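Local coordinates for protein inorganic pyrophosphatase (Anaplasma phagocytophilum, PDB 3LD3) that probably hydrolyses inorganic pyrophosphate to two phosphate ions with the help of magnesium, working as a homohexamer, at residues I80-V91 / L186-A194; V106-V114 / K126-V135. All coordinates share one frame; numbering follows the deposited sequence.

Contact 1: I80-V91 / L186-A194; sequences IPNTIAGDGDPV and LIRSAIIAA
Ile84 N gives its hydrogen to Ala190 O on the C-terminal helix, 3.0 Å away and almost straight at 175°. The donor stands above the carbonyl plane, while the helix's own bond from Ala194 N reaches Ala190 O from the opposite face, so two amides grip the oxygen. Beside this bond the methyl groups of three alanines let the loop lie close. Val91 CG2 presses unusually tightly on Ala190 CB at 3.4 Å, Ala193 CB sits 3.4 Å from Ile84 O, and Ala194 CB comes within 3.2 Å of Asn82 O. Ile84 runs CD1 out over the backbone of Ala193 and Ala194. One turn earlier on the helix, Ile80 and Ile187 meet at about a right angle, Ile80 CD1 lying 3.9 Å from Ile187 CG1. Behind this layer, Thr83 OG1 bonds Ile80 O at 2.7 Å and accepts from Val91 N; its chi1 of 60° turns the hydroxyl to the loop and leaves CG2 against Ile191 CG1. Asp87, a predicted magnesium ligand, accepts from Asp89 N in an Asx turn. The loop joins strand 76-79 to strand 92-95, and helix 180-195 lies against it, with Val37 of strand 37-41 touching both Ile80 and Ile187.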
loop_
_atom_site.group_PDB
_atom_site.type_symbol
_atom_site.label_atom_id
_atom_site.label_comp_id
_atom_site.label_asym_id
_atom_site.label_seq_id
_atom_site.Cartn_x
_atom_site.Cartn_y
_atom_site.Cartn_z
ATOM N N ILE A 80 -1.533 -0.360 27.280
ATOM C CA ILE A 80 -0.628 -1.081 28.171
ATOM C C ILE A 80 -1.401 -2.186 28.879
ATOM O O ILE A 80 -2.359 -1.916 29.636
ATOM C CB ILE A 80 0.022 -0.148 29.240
ATOM C CG1 ILE A 80 0.667 1.089 28.606
ATOM C CG2 ILE A 80 1.036 -0.939 30.037
ATOM C CD1 ILE A 80 1.167 2.130 29.634
ATOM N N PRO A 81 -1.029 -3.447 28.639
ATOM C CA PRO A 81 -1.695 -4.528 29.370
ATOM C C PRO A 81 -1.564 -4.425 30.888
ATOM O O PRO A 81 -0.554 -3.935 31.392
ATOM C CB PRO A 81 -0.961 -5.792 28.879
ATOM C CG PRO A 81 -0.399 -5.436 27.577
ATOM C CD PRO A 81 -0.004 -3.971 27.706
ATOM N N ASN A 82 -2.588 -4.885 31.602
ATOM C CA ASN A 82 -2.521 -4.976 33.050
ATOM C C ASN A 82 -2.426 -3.613 33.718
ATOM O O ASN A 82 -1.657 -3.443 34.681
ATOM C CB ASN A 82 -1.313 -5.796 33.482
ATOM C CG ASN A 82 -1.656 -7.154 33.804
ATOM O OD1 ASN A 82 -2.278 -7.851 32.995
ATOM N ND2 ASN A 82 -1.273 -7.587 35.007
ATOM N N THR A 83 -3.173 -2.663 33.168
ATOM C CA THR A 83 -3.297 -1.337 33.735
ATOM C C THR A 83 -4.774 -0.963 33.861
ATOM O O THR A 83 -5.614 -1.403 33.065
ATOM C CB THR A 83 -2.530 -0.266 32.927
ATOM O OG1 THR A 83 -3.014 -0.193 31.579
ATOM C CG2 THR A 83 -1.043 -0.553 32.953
ATOM N N ILE A 84 -5.081 -0.171 34.885
ATOM C CA ILE A 84 -6.413 0.428 35.023
ATOM C C ILE A 84 -6.275 1.934 35.208
ATOM O O ILE A 84 -5.890 2.386 36.273
ATOM C CB ILE A 84 -7.214 -0.182 36.189
ATOM C CG1 ILE A 84 -7.449 -1.666 35.960
ATOM C CG2 ILE A 84 -8.592 0.518 36.318
ATOM C CD1 ILE A 84 -8.109 -2.369 37.120
ATOM N N ALA A 85 -6.570 2.688 34.150
ATOM C CA ALA A 85 -6.506 4.152 34.161
ATOM C C ALA A 85 -7.734 4.723 34.873
ATOM O O ALA A 85 -8.614 3.981 35.285
ATOM C CB ALA A 85 -6.430 4.679 32.750
ATOM N N GLY A 86 -7.782 6.047 34.998
ATOM C CA GLY A 86 -8.852 6.727 35.723
ATOM C C GLY A 86 -10.245 6.388 35.252
ATOM O O GLY A 86 -11.183 6.350 36.049
ATOM N N ASP A 87 -10.388 6.136 33.955
ATOM C CA ASP A 87 -11.681 5.814 33.386
ATOM C C ASP A 87 -12.038 4.317 33.401
ATOM O O ASP A 87 -13.043 3.941 32.806
ATOM C CB ASP A 87 -11.796 6.390 31.960
ATOM C CG ASP A 87 -10.926 5.655 30.931
ATOM O OD1 ASP A 87 -10.160 4.751 31.302
ATOM O OD2 ASP A 87 -11.007 5.992 29.737
ATOM N N GLY A 88 -11.224 3.486 34.061
ATOM C CA GLY A 88 -11.495 2.039 34.221
ATOM C C GLY A 88 -10.889 1.135 33.153
ATOM O O GLY A 88 -10.835 -0.085 33.301
ATOM N N ASP A 89 -10.444 1.742 32.065
ATOM C CA ASP A 89 -9.821 1.019 30.968
ATOM C C ASP A 89 -8.295 1.023 31.109
ATOM O O ASP A 89 -7.747 1.810 31.840
ATOM C CB ASP A 89 -10.200 1.688 29.667
ATOM C CG ASP A 89 -11.673 1.493 29.315
ATOM O OD1 ASP A 89 -12.303 0.523 29.824
ATOM O OD2 ASP A 89 -12.181 2.306 28.514
ATOM N N PRO A 90 -7.608 0.156 30.371
ATOM C CA PRO A 90 -6.157 0.258 30.355
ATOM C C PRO A 90 -5.660 1.595 29.785
ATOM O O PRO A 90 -6.389 2.293 29.085
ATOM C CB PRO A 90 -5.725 -0.934 29.476
ATOM C CG PRO A 90 -6.939 -1.783 29.347
ATOM C CD PRO A 90 -8.095 -0.887 29.449
ATOM N N VAL A 91 -4.433 1.967 30.131
ATOM C CA VAL A 91 -3.837 3.202 29.662
ATOM C C VAL A 91 -3.623 3.138 28.153
ATOM O O VAL A 91 -3.093 2.148 27.642
ATOM C CB VAL A 91 -2.452 3.416 30.307
ATOM C CG1 VAL A 91 -1.756 4.672 29.728
ATOM C CG2 VAL A 91 -2.568 3.503 31.865
ATOM N N LEU A 186 1.459 8.669 35.976
ATOM C CA LEU A 186 0.120 8.206 35.555
ATOM C C LEU A 186 0.094 6.679 35.356
ATOM O O LEU A 186 -0.838 5.973 35.798
ATOM C CB LEU A 186 -0.293 8.925 34.277
ATOM C CG LEU A 186 -1.670 8.629 33.661
ATOM C CD1 LEU A 186 -2.289 9.877 33.019
ATOM C CD2 LEU A 186 -1.562 7.493 32.647
ATOM N N ILE A 187 1.102 6.185 34.653
ATOM C CA ILE A 187 1.275 4.743 34.415
ATOM C C ILE A 187 1.454 3.979 35.732
ATOM O O ILE A 187 0.805 2.958 35.968
ATOM C CB ILE A 187 2.427 4.491 33.414
ATOM C CG1 ILE A 187 2.073 5.076 32.030
ATOM C CG2 ILE A 187 2.756 2.986 33.316
ATOM C CD1 ILE A 187 3.249 5.185 31.115
ATOM N N ARG A 188 2.304 4.495 36.617
ATOM C CA ARG A 188 2.497 3.897 37.939
ATOM C C ARG A 188 1.154 3.707 38.651
ATOM O O ARG A 188 0.871 2.623 39.162
ATOM C CB ARG A 188 3.428 4.780 38.798
ATOM C CG ARG A 188 3.152 4.706 40.285
ATOM C CD ARG A 188 3.952 5.737 41.054
ATOM N NE ARG A 188 3.729 5.614 42.481
ATOM C CZ ARG A 188 4.369 4.741 43.244
ATOM N NH1 ARG A 188 5.242 3.902 42.683
ATOM N NH2 ARG A 188 4.117 4.684 44.545
ATOM N N SER A 189 0.366 4.778 38.705
ATOM C CA SER A 189 -0.972 4.766 39.315
ATOM C C SER A 189 -1.886 3.710 38.717
ATOM O O SER A 189 -2.592 3.020 39.448
ATOM C CB SER A 189 -1.650 6.116 39.192
ATOM O OG SER A 189 -1.022 7.009 40.077
ATOM N N ALA A 190 -1.840 3.588 37.393
ATOM C CA ALA A 190 -2.654 2.590 36.676
ATOM C C ALA A 190 -2.178 1.152 36.917
ATOM O O ALA A 190 -2.991 0.232 36.964
ATOM C CB ALA A 190 -2.705 2.922 35.204
ATOM N N ILE A 191 -0.877 0.957 37.091
ATOM C CA ILE A 191 -0.331 -0.348 37.454
ATOM C C ILE A 191 -0.761 -0.742 38.873
ATOM O O ILE A 191 -1.117 -1.885 39.118
ATOM C CB ILE A 191 1.215 -0.370 37.323
ATOM C CG1 ILE A 191 1.617 -0.207 35.844
ATOM C CG2 ILE A 191 1.798 -1.623 37.978
ATOM C CD1 ILE A 191 3.085 0.030 35.626
ATOM N N ILE A 192 -0.691 0.203 39.809
ATOM C CA ILE A 192 -1.148 -0.027 41.184
ATOM C C ILE A 192 -2.654 -0.310 41.208
ATOM O O ILE A 192 -3.098 -1.198 41.918
ATOM C CB ILE A 192 -0.861 1.178 42.098
ATOM C CG1 ILE A 192 0.644 1.343 42.291
ATOM C CG2 ILE A 192 -1.567 0.998 43.453
ATOM C CD1 ILE A 192 1.038 2.742 42.867
ATOM N N ALA A 193 -3.429 0.429 40.421
ATOM C CA ALA A 193 -4.863 0.189 40.354
ATOM C C ALA A 193 -5.148 -1.250 39.857
ATOM O O ALA A 193 -6.085 -1.898 40.332
ATOM C CB ALA A 193 -5.549 1.235 39.478
ATOM N N ALA A 194 -4.328 -1.757 38.936
ATOM C CA ALA A 194 -4.515 -3.112 38.413
ATOM C C ALA A 194 -4.164 -4.198 39.439
ATOM O O ALA A 194 -4.771 -5.270 39.413
ATOM C CB ALA A 194 -3.719 -3.315 37.132
#

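Contact 2: V106-V114 / K126-V135; sequences VICVRPVGV and KVLAVPATKV
Arg110 lays one face of its guanidinium over Val130 CG2, which stands 3.5 Å above the plane and is offset toward the rim. The arginine chain bends at chi3 (-76°), carrying the flat group back over its cross-strand neighbour, and NH1 bonds Ile142 O beyond the two segments. Val112 also meets Val130 at about a right angle, CG1 to CG2, and sets its own CG2 3.9 Å from Leu128 CG. Val109 CG2 rests 3.6 Å from Ala129 CB, and on the face opposite Arg110, Pro111 CB packs on Val127 CG1. At the end away from the hairpin turn, Ala132 N bonds Cys108 O, and Cys108 SG lies 3.8 Å from Lys134 CE. The strands run antiparallel at 139°, and Arg110 and Val130 exchange a pair of backbone bonds. A classic beta bulge follows: Leu128 O takes Val112 N at 2.7 Å, straight at 174°, and a weak second bond from Gly113 N. Lys126 turns its amine away from strand 106-119, to salt bridges with Asp92 and Asp124, predicted magnesium ligands. The join is thus backbone bonding clothed in aliphatic groups, with Arg110 supplying a charged plate over a methyl and Lys126 sending its charge toward the predicted metal site.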
loop_
_atom_site.group_PDB
_atom_site.type_symbol
_atom_site.label_atom_id
_atom_site.label_comp_id
_atom_site.label_asym_id
_atom_site.label_seq_id
_atom_site.Cartn_x
_atom_site.Cartn_y
_atom_site.Cartn_z
ATOM N N VAL A 106 3.073 -6.409 19.771
ATOM C CA VAL A 106 3.444 -5.809 21.051
ATOM C C VAL A 106 4.761 -5.096 20.849
ATOM O O VAL A 106 5.686 -5.622 20.209
ATOM C CB VAL A 106 3.605 -6.837 22.163
ATOM C CG1 VAL A 106 3.741 -6.110 23.531
ATOM C CG2 VAL A 106 2.442 -7.829 22.166
ATOM N N ILE A 107 4.877 -3.891 21.396
ATOM C CA ILE A 107 6.134 -3.146 21.273
ATOM C C ILE A 107 6.498 -2.527 22.615
ATOM O O ILE A 107 5.627 -2.064 23.344
ATOM C CB ILE A 107 6.058 -2.092 20.134
ATOM C CG1 ILE A 107 7.387 -1.330 19.946
ATOM C CG2 ILE A 107 4.886 -1.080 20.346
ATOM C CD1 ILE A 107 7.395 -0.402 18.738
ATOM N N CYS A 108 7.795 -2.560 22.921
ATOM C CA CYS A 108 8.383 -1.982 24.117
ATOM C C CYS A 108 8.729 -0.518 23.851
ATOM O O CYS A 108 9.474 -0.179 22.914
ATOM C CB CYS A 108 9.602 -2.801 24.547
ATOM S SG CYS A 108 10.323 -2.206 26.093
ATOM N N VAL A 109 8.168 0.367 24.676
ATOM C CA VAL A 109 8.256 1.794 24.429
ATOM C C VAL A 109 8.627 2.575 25.694
ATOM O O VAL A 109 8.487 2.085 26.808
ATOM C CB VAL A 109 6.917 2.358 23.876
ATOM C CG1 VAL A 109 6.445 1.488 22.631
ATOM C CG2 VAL A 109 5.811 2.347 24.975
ATOM N N ARG A 110 9.114 3.783 25.455
ATOM C CA ARG A 110 9.483 4.715 26.507
ATOM C C ARG A 110 8.493 5.867 26.468
ATOM O O ARG A 110 8.430 6.551 25.454
ATOM C CB ARG A 110 10.832 5.359 26.211
ATOM C CG ARG A 110 12.022 4.551 26.353
ATOM C CD ARG A 110 13.218 5.521 26.406
ATOM N NE ARG A 110 13.605 6.096 25.105
ATOM C CZ ARG A 110 13.518 7.389 24.782
ATOM N NH1 ARG A 110 12.961 8.248 25.579
ATOM N NH2 ARG A 110 13.971 7.806 23.622
ATOM N N PRO A 111 7.716 6.085 27.546
ATOM C CA PRO A 111 6.832 7.269 27.594
ATOM C C PRO A 111 7.609 8.574 27.558
ATOM O O PRO A 111 8.640 8.717 28.268
ATOM C CB PRO A 111 6.115 7.131 28.940
ATOM C CG PRO A 111 6.271 5.711 29.308
ATOM C CD PRO A 111 7.584 5.272 28.761
ATOM N N VAL A 112 7.129 9.525 26.774
ATOM C CA VAL A 112 7.773 10.842 26.684
ATOM C C VAL A 112 6.854 12.002 27.084
ATOM O O VAL A 112 7.324 13.144 27.228
ATOM C CB VAL A 112 8.424 11.132 25.297
ATOM C CG1 VAL A 112 9.498 10.071 24.982
ATOM C CG2 VAL A 112 7.373 11.283 24.144
ATOM N N GLY A 113 5.577 11.726 27.289
ATOM C CA GLY A 113 4.645 12.768 27.685
ATOM C C GLY A 113 3.245 12.224 27.733
ATOM O O GLY A 113 2.987 11.035 27.470
ATOM N N VAL A 114 2.323 13.085 28.088
ATOM C CA VAL A 114 0.930 12.700 28.137
ATOM C C VAL A 114 0.057 13.896 27.813
ATOM O O VAL A 114 0.331 15.003 28.287
ATOM C CB VAL A 114 0.590 12.057 29.485
ATOM C CG1 VAL A 114 1.017 12.944 30.665
ATOM C CG2 VAL A 114 -0.861 11.664 29.531
ATOM N N LYS A 126 -3.944 10.536 27.051
ATOM C CA LYS A 126 -3.252 9.742 26.033
ATOM C C LYS A 126 -1.750 9.897 26.235
ATOM O O LYS A 126 -1.219 10.973 26.090
ATOM C CB LYS A 126 -3.637 10.207 24.634
ATOM C CG LYS A 126 -5.148 10.112 24.326
ATOM C CD LYS A 126 -5.745 8.706 24.576
ATOM C CE LYS A 126 -7.268 8.760 24.283
ATOM N NZ LYS A 126 -8.014 7.607 24.778
ATOM N N VAL A 127 -1.079 8.811 26.597
ATOM C CA VAL A 127 0.357 8.815 26.752
ATOM C C VAL A 127 0.980 8.818 25.349
ATOM O O VAL A 127 0.464 8.156 24.435
ATOM C CB VAL A 127 0.811 7.573 27.548
ATOM C CG1 VAL A 127 2.369 7.415 27.577
ATOM C CG2 VAL A 127 0.276 7.625 28.968
ATOM N N LEU A 128 2.034 9.602 25.176
ATOM C CA LEU A 128 2.868 9.609 23.988
ATOM C C LEU A 128 4.204 8.926 24.264
ATOM O O LEU A 128 4.858 9.216 25.255
ATOM C CB LEU A 128 3.130 11.029 23.498
ATOM C CG LEU A 128 3.940 11.202 22.206
ATOM C CD1 LEU A 128 3.226 10.580 20.969
ATOM C CD2 LEU A 128 4.294 12.700 21.904
ATOM N N ALA A 129 4.577 7.989 23.391
ATOM C CA ALA A 129 5.794 7.197 23.583
ATOM C C ALA A 129 6.575 7.029 22.269
ATOM O O ALA A 129 6.032 7.212 21.164
ATOM C CB ALA A 129 5.454 5.812 24.193
ATOM N N VAL A 130 7.844 6.663 22.407
ATOM C CA VAL A 130 8.690 6.300 21.280
ATOM C C VAL A 130 9.223 4.902 21.560
ATOM O O VAL A 130 9.182 4.445 22.709
ATOM C CB VAL A 130 9.826 7.303 21.038
ATOM C CG1 VAL A 130 9.273 8.739 20.679
ATOM C CG2 VAL A 130 10.774 7.414 22.240
ATOM N N PRO A 131 9.711 4.192 20.534
ATOM C CA PRO A 131 10.258 2.857 20.812
ATOM C C PRO A 131 11.417 2.916 21.804
ATOM O O PRO A 131 12.164 3.897 21.825
ATOM C CB PRO A 131 10.752 2.405 19.444
ATOM C CG PRO A 131 9.935 3.178 18.472
ATOM C CD PRO A 131 9.780 4.509 19.101
ATOM N N ALA A 132 11.531 1.889 22.632
ATOM C CA ALA A 132 12.722 1.688 23.451
ATOM C C ALA A 132 13.960 1.686 22.558
ATOM O O ALA A 132 13.925 1.273 21.410
ATOM C CB ALA A 132 12.619 0.383 24.226
ATOM N N THR A 133 15.083 2.135 23.110
ATOM C CA THR A 133 16.302 2.228 22.305
ATOM C C THR A 133 16.766 0.871 21.719
ATOM O O THR A 133 17.332 0.868 20.639
ATOM C CB THR A 133 17.428 2.975 23.070
ATOM O OG1 THR A 133 17.619 2.348 24.337
ATOM C CG2 THR A 133 17.061 4.466 23.264
ATOM N N LYS A 134 16.486 -0.255 22.354
ATOM C CA LYS A 134 16.863 -1.559 21.782
ATOM C C LYS A 134 16.020 -1.908 20.565
ATOM O O LYS A 134 16.377 -2.769 19.759
ATOM C CB LYS A 134 16.737 -2.662 22.845
ATOM C CG LYS A 134 15.295 -2.812 23.394
ATOM C CD LYS A 134 15.198 -3.656 24.658
ATOM C CE LYS A 134 13.773 -3.550 25.230
ATOM N NZ LYS A 134 13.199 -4.903 25.454
ATOM N N VAL A 135 14.888 -1.229 20.444
ATOM C CA VAL A 135 13.972 -1.418 19.315
ATOM C C VAL A 135 14.307 -0.463 18.166
ATOM O O VAL A 135 14.271 -0.863 16.993
ATOM C CB VAL A 135 12.487 -1.241 19.774
ATOM C CG1 VAL A 135 11.510 -1.332 18.586
ATOM C CG2 VAL A 135 12.139 -2.269 20.842
#

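Contact 2 is the more buried of the two, a beta hairpin within the mixed sheet, whereas contact 1 is partly buried and fixes a loop to the helix near the chain's C-terminus. Their chemistry follows: the sheet contact relies on a run of backbone bonds, the loop contact on a single one plus methyl packing. Both halves of contact 1 reach contact 2: Ile187 CD1 of the helix meets Pro111 CG at 3.6 Å, and Val91 CG1 of the loop meets Val127 CG2 at 3.7 Å. Both border the predicted magnesium site, through Asp87 in contact 1 and Lys126 in contact 2. A second subunit touches contact 2, with its Phe66 on Ile107, Pro131 and Val135; contact 1 touches no other subunit.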